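PDB 2WNR: exosome complex component Rrp42 from Methanothermobacter thermautotrophicus, which is probably a non-catalytic component of the archaeal RNA-degrading exosome, helping to shape the active site of its partner subunit Rrp41. Local coordinates for residues Cys196-Ile201 / Ile221-Thr226; Lys192-Thr197 / Gln260-Leu265. All coordinates share one frame; numbering follows the deposited sequence.

Interaction 1: Cys196-Ile201 / Ile221-Thr226; sequences CTFAKI and ISIGVT
T197 and S222 turn their hydroxyls toward each other by the same choice of first torsion: each oxygen lies anti to its own carbonyl carbon and beside its backbone N (chi1 -63° and -57°). S222 OG thereby comes to 2.8 Å from T197 OG1 and donates a hydrogen bond to it, on a non-hydrogen-bonded pair whose CA atoms stand 4.0 Å apart. The T197 methyl CG2 also touches S222 OG. T197 OG1 has a second partner in D152, so this buried hydroxyl is gripped from both its own sheet and the helix 150-164. On either side of the T197-S222 pair the main chains are stitched by two hydrogen-bonded pairs: C196 N gives to I223 O (2.9 Å) and I223 N to C196 O, while F198 N gives to I221 O (2.8 Å) and I221 N to F198 O. All four bonds are nearly straight. On the opposite face C196, F198, I221 and I223 form an apolar surface. F198 CB meets I221 CG2 at 4.0 Å, the carbonyl oxygen of I221 lies at the edge of the F198 ring, 3.6 Å from CD2, and I223 CD1 approaches CE2 obliquely at 4.4 Å. F198 and I223 continue onto A250 of helix 244-268, and I221 also packs on an apolar side chain of another protein chain. With segments running at 159°, this is the regular antiparallel pairing of the two central strands in the second-domain sheet of the RNase PH fold.

Interaction 2: Lys192-Thr197 / Gln260-Leu265; sequences KALMCT and QLIEYL
The flat group met by L194 is the peptide linking L261 to I262: methyl CD1 of L194 stands over one face of it, 3.8 Å from L261 C and 4.0 Å from I262 N. No hydrogen bond crosses between the segments. The same methyl touches L261 CB at 3.6 Å and I262 CG1 at 4.0 Å, so one branch of L194 fits against two consecutive helical residues, while CD2 reaches L265 CD2 at 4.4 Å, one turn further along. With CG anti to the carbonyl carbon (chi1 -70°), L194 extends to the helix, crossing the L261 side chain at a slant. Toward the C-terminal end of the strand segment, L261 CD1 lies near C196 SG and M195 O; at its start I262 CD1 rests near K192 CB (4.4 Å). The charged tip of K192 runs on to a salt bridge with D266. The strand 193-197 and the helix 260-265 pass at 123°, their axes 8.7 Å apart. V258, earlier in helix 244-268, extends the apolar cover of L194, F34 and I37 pack on L261, and M195, whose CB is directed away from this helix, touches D152 and V155 of helix 150-164.

In the fold
Interactions 1 and 2 lie about 12 Å apart, centre to centre, and share C196 and T197 of strand 193-201. Along the chain this strand comes first, then strand 219-226, its neighbour in the four-stranded antiparallel sheet, and last the C-terminal helix 244-268. Interaction 1 is strand pairing within the sheet; interaction 2 sets the helix against one face of it. They meet directly where V225 N probably hydrogen-bonds to L194 O at 2.9 Å, continuing the pairing toward the beginning of strand 193-201. One strand thus ties sheet and helix into a single layered unit within this subunit of a six-chain assembly.

Interaction 1: Cys196-Ile201 / Ile221-Thr226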
# COMPACT_ATOMS: atom_id res chain seq x y z
N CYS A 196 -29.78 -18.33 0.59
CA CYS A 196 -29.76 -19.43 -0.37
C CYS A 196 -29.14 -18.95 -1.67
O CYS A 196 -29.54 -17.92 -2.21
CB CYS A 196 -31.18 -19.90 -0.63
SG CYS A 196 -31.94 -20.74 0.75
N THR A 197 -28.16 -19.70 -2.17
CA THR A 197 -27.53 -19.42 -3.46
C THR A 197 -27.91 -20.49 -4.46
O THR A 197 -27.82 -21.68 -4.16
CB THR A 197 -26.00 -19.34 -3.34
OG1 THR A 197 -25.64 -18.25 -2.49
CG2 THR A 197 -25.36 -19.10 -4.70
N PHE A 198 -28.33 -20.05 -5.64
CA PHE A 198 -28.74 -20.94 -6.73
C PHE A 198 -27.81 -20.77 -7.91
O PHE A 198 -27.29 -19.68 -8.14
CB PHE A 198 -30.16 -20.61 -7.18
CG PHE A 198 -31.18 -20.71 -6.09
CD1 PHE A 198 -31.96 -21.84 -5.97
CD2 PHE A 198 -31.35 -19.68 -5.18
CE1 PHE A 198 -32.91 -21.94 -4.96
CE2 PHE A 198 -32.29 -19.77 -4.16
CZ PHE A 198 -33.07 -20.90 -4.05
N ALA A 199 -27.62 -21.83 -8.68
CA ALA A 199 -26.81 -21.77 -9.88
C ALA A 199 -27.64 -22.15 -11.10
O ALA A 199 -28.28 -23.20 -11.12
CB ALA A 199 -25.60 -22.68 -9.75
N LYS A 200 -27.62 -21.29 -12.12
CA LYS A 200 -28.26 -21.61 -13.40
C LYS A 200 -27.37 -22.52 -14.23
O LYS A 200 -26.29 -22.11 -14.69
CB LYS A 200 -28.60 -20.34 -14.18
CG LYS A 200 -29.19 -20.56 -15.58
CD LYS A 200 -30.69 -20.80 -15.55
CE LYS A 200 -31.25 -20.96 -16.96
NZ LYS A 200 -31.28 -19.70 -17.74
N ILE A 201 -27.82 -23.75 -14.40
CA ILE A 201 -27.15 -24.72 -15.26
C ILE A 201 -28.21 -25.25 -16.19
O ILE A 201 -29.32 -25.59 -15.75
CB ILE A 201 -26.48 -25.86 -14.45
CG1 ILE A 201 -25.41 -25.30 -13.51
CG2 ILE A 201 -25.84 -26.88 -15.40
CD1 ILE A 201 -25.15 -26.14 -12.27
N ILE A 221 -27.49 -16.83 -8.37
CA ILE A 221 -28.22 -15.81 -7.62
C ILE A 221 -28.31 -16.17 -6.13
O ILE A 221 -28.70 -17.28 -5.76
CB ILE A 221 -29.62 -15.50 -8.24
CG1 ILE A 221 -30.35 -14.42 -7.42
CG2 ILE A 221 -30.46 -16.77 -8.37
CD1 ILE A 221 -31.49 -13.74 -8.14
N SER A 222 -27.91 -15.24 -5.27
CA SER A 222 -27.99 -15.42 -3.84
C SER A 222 -29.12 -14.59 -3.29
O SER A 222 -29.23 -13.40 -3.61
CB SER A 222 -26.68 -15.00 -3.17
OG SER A 222 -25.60 -15.73 -3.71
N ILE A 223 -29.96 -15.21 -2.46
CA ILE A 223 -31.08 -14.52 -1.85
C ILE A 223 -31.07 -14.63 -0.33
O ILE A 223 -31.05 -15.72 0.23
CB ILE A 223 -32.42 -15.00 -2.44
CG1 ILE A 223 -32.41 -14.82 -3.96
CG2 ILE A 223 -33.59 -14.22 -1.83
CD1 ILE A 223 -33.48 -15.60 -4.67
N GLY A 224 -31.05 -13.47 0.34
CA GLY A 224 -31.16 -13.42 1.79
C GLY A 224 -32.59 -13.16 2.21
O GLY A 224 -33.18 -12.13 1.85
N VAL A 225 -33.16 -14.11 2.96
CA VAL A 225 -34.54 -14.01 3.47
C VAL A 225 -34.55 -13.90 4.99
O VAL A 225 -33.69 -14.47 5.67
CB VAL A 225 -35.40 -15.22 3.03
CG1 VAL A 225 -36.85 -14.98 3.35
CG2 VAL A 225 -35.22 -15.49 1.53
N THR A 226 -35.51 -13.16 5.54
CA THR A 226 -35.60 -12.96 6.98
C THR A 226 -36.57 -13.96 7.61
O THR A 226 -37.22 -14.75 6.91
CB THR A 226 -36.02 -11.51 7.34
OG1 THR A 226 -37.36 -11.26 6.91
CG2 THR A 226 -35.08 -10.50 6.69

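Interaction 2: Lys192-Thr197 / Gln260-Leu265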
# COMPACT_ATOMS: atom_id res chain seq x y z
N LYS A 192 -33.41 -13.09 12.84
CA LYS A 192 -32.44 -13.84 12.05
C LYS A 192 -32.77 -13.77 10.58
O LYS A 192 -33.92 -13.56 10.20
CB LYS A 192 -32.39 -15.31 12.50
CG LYS A 192 -31.49 -15.58 13.69
CD LYS A 192 -31.88 -16.86 14.41
CE LYS A 192 -32.96 -16.59 15.45
NZ LYS A 192 -33.48 -17.86 16.03
N ALA A 193 -31.74 -13.92 9.76
CA ALA A 193 -31.89 -14.02 8.32
C ALA A 193 -30.81 -14.97 7.81
O ALA A 193 -29.71 -15.02 8.37
CB ALA A 193 -31.74 -12.67 7.68
N LEU A 194 -31.12 -15.73 6.77
CA LEU A 194 -30.12 -16.59 6.14
C LEU A 194 -30.22 -16.52 4.62
O LEU A 194 -31.13 -15.88 4.09
CB LEU A 194 -30.23 -18.04 6.64
CG LEU A 194 -29.82 -18.34 8.09
CD1 LEU A 194 -30.05 -19.80 8.41
CD2 LEU A 194 -28.37 -17.96 8.39
N MET A 195 -29.29 -17.19 3.94
CA MET A 195 -29.15 -17.04 2.51
C MET A 195 -29.10 -18.35 1.73
O MET A 195 -28.45 -19.32 2.14
CB MET A 195 -27.90 -16.21 2.22
CG MET A 195 -27.64 -15.91 0.77
SD MET A 195 -26.41 -14.60 0.60
CE MET A 195 -27.38 -13.17 1.09
N CYS A 196 -29.78 -18.33 0.59
CA CYS A 196 -29.76 -19.43 -0.37
C CYS A 196 -29.14 -18.95 -1.67
O CYS A 196 -29.54 -17.92 -2.21
CB CYS A 196 -31.18 -19.90 -0.63
SG CYS A 196 -31.94 -20.74 0.75
N THR A 197 -28.16 -19.70 -2.17
CA THR A 197 -27.53 -19.42 -3.46
C THR A 197 -27.91 -20.49 -4.46
O THR A 197 -27.82 -21.68 -4.16
CB THR A 197 -26.00 -19.34 -3.34
OG1 THR A 197 -25.64 -18.25 -2.49
CG2 THR A 197 -25.36 -19.10 -4.70
N GLN A 260 -36.39 -23.43 7.17
CA GLN A 260 -35.84 -24.74 7.49
C GLN A 260 -34.43 -24.60 8.05
O GLN A 260 -34.13 -25.13 9.12
CB GLN A 260 -35.84 -25.65 6.25
CG GLN A 260 -37.24 -26.10 5.79
CD GLN A 260 -37.23 -26.82 4.45
OE1 GLN A 260 -38.23 -26.83 3.74
NE2 GLN A 260 -36.10 -27.42 4.10
N LEU A 261 -33.58 -23.88 7.33
CA LEU A 261 -32.23 -23.55 7.77
C LEU A 261 -32.19 -22.84 9.14
O LEU A 261 -31.27 -23.07 9.93
CB LEU A 261 -31.52 -22.68 6.72
CG LEU A 261 -31.09 -23.28 5.37
CD1 LEU A 261 -30.35 -22.24 4.54
CD2 LEU A 261 -30.22 -24.52 5.53
N ILE A 262 -33.19 -22.00 9.40
CA ILE A 262 -33.28 -21.24 10.65
C ILE A 262 -33.53 -22.12 11.87
O ILE A 262 -32.96 -21.88 12.94
CB ILE A 262 -34.33 -20.09 10.53
CG1 ILE A 262 -33.66 -18.86 9.91
CG2 ILE A 262 -35.01 -19.77 11.88
CD1 ILE A 262 -34.63 -17.75 9.56
N GLU A 263 -34.36 -23.15 11.73
CA GLU A 263 -34.56 -24.06 12.84
C GLU A 263 -33.41 -25.05 12.98
O GLU A 263 -33.22 -25.62 14.05
CB GLU A 263 -35.94 -24.76 12.79
CG GLU A 263 -36.06 -25.97 11.88
CD GLU A 263 -37.23 -26.86 12.30
OE1 GLU A 263 -38.33 -26.77 11.70
OE2 GLU A 263 -37.06 -27.65 13.25
N TYR A 264 -32.64 -25.25 11.91
CA TYR A 264 -31.45 -26.10 11.97
C TYR A 264 -30.32 -25.38 12.71
O TYR A 264 -29.56 -26.01 13.45
CB TYR A 264 -30.97 -26.53 10.58
CG TYR A 264 -29.88 -27.57 10.62
CD1 TYR A 264 -30.18 -28.93 10.71
CD2 TYR A 264 -28.53 -27.20 10.59
CE1 TYR A 264 -29.18 -29.89 10.76
CE2 TYR A 264 -27.52 -28.16 10.64
CZ TYR A 264 -27.85 -29.50 10.73
OH TYR A 264 -26.86 -30.45 10.79
N LEU A 265 -30.21 -24.08 12.49
CA LEU A 265 -29.26 -23.26 13.23
C LEU A 265 -29.62 -23.19 14.71
O LEU A 265 -28.74 -23.34 15.56
CB LEU A 265 -29.15 -21.85 12.62
CG LEU A 265 -28.40 -20.74 13.38
CD1 LEU A 265 -27.02 -21.18 13.85
CD2 LEU A 265 -28.29 -19.52 12.52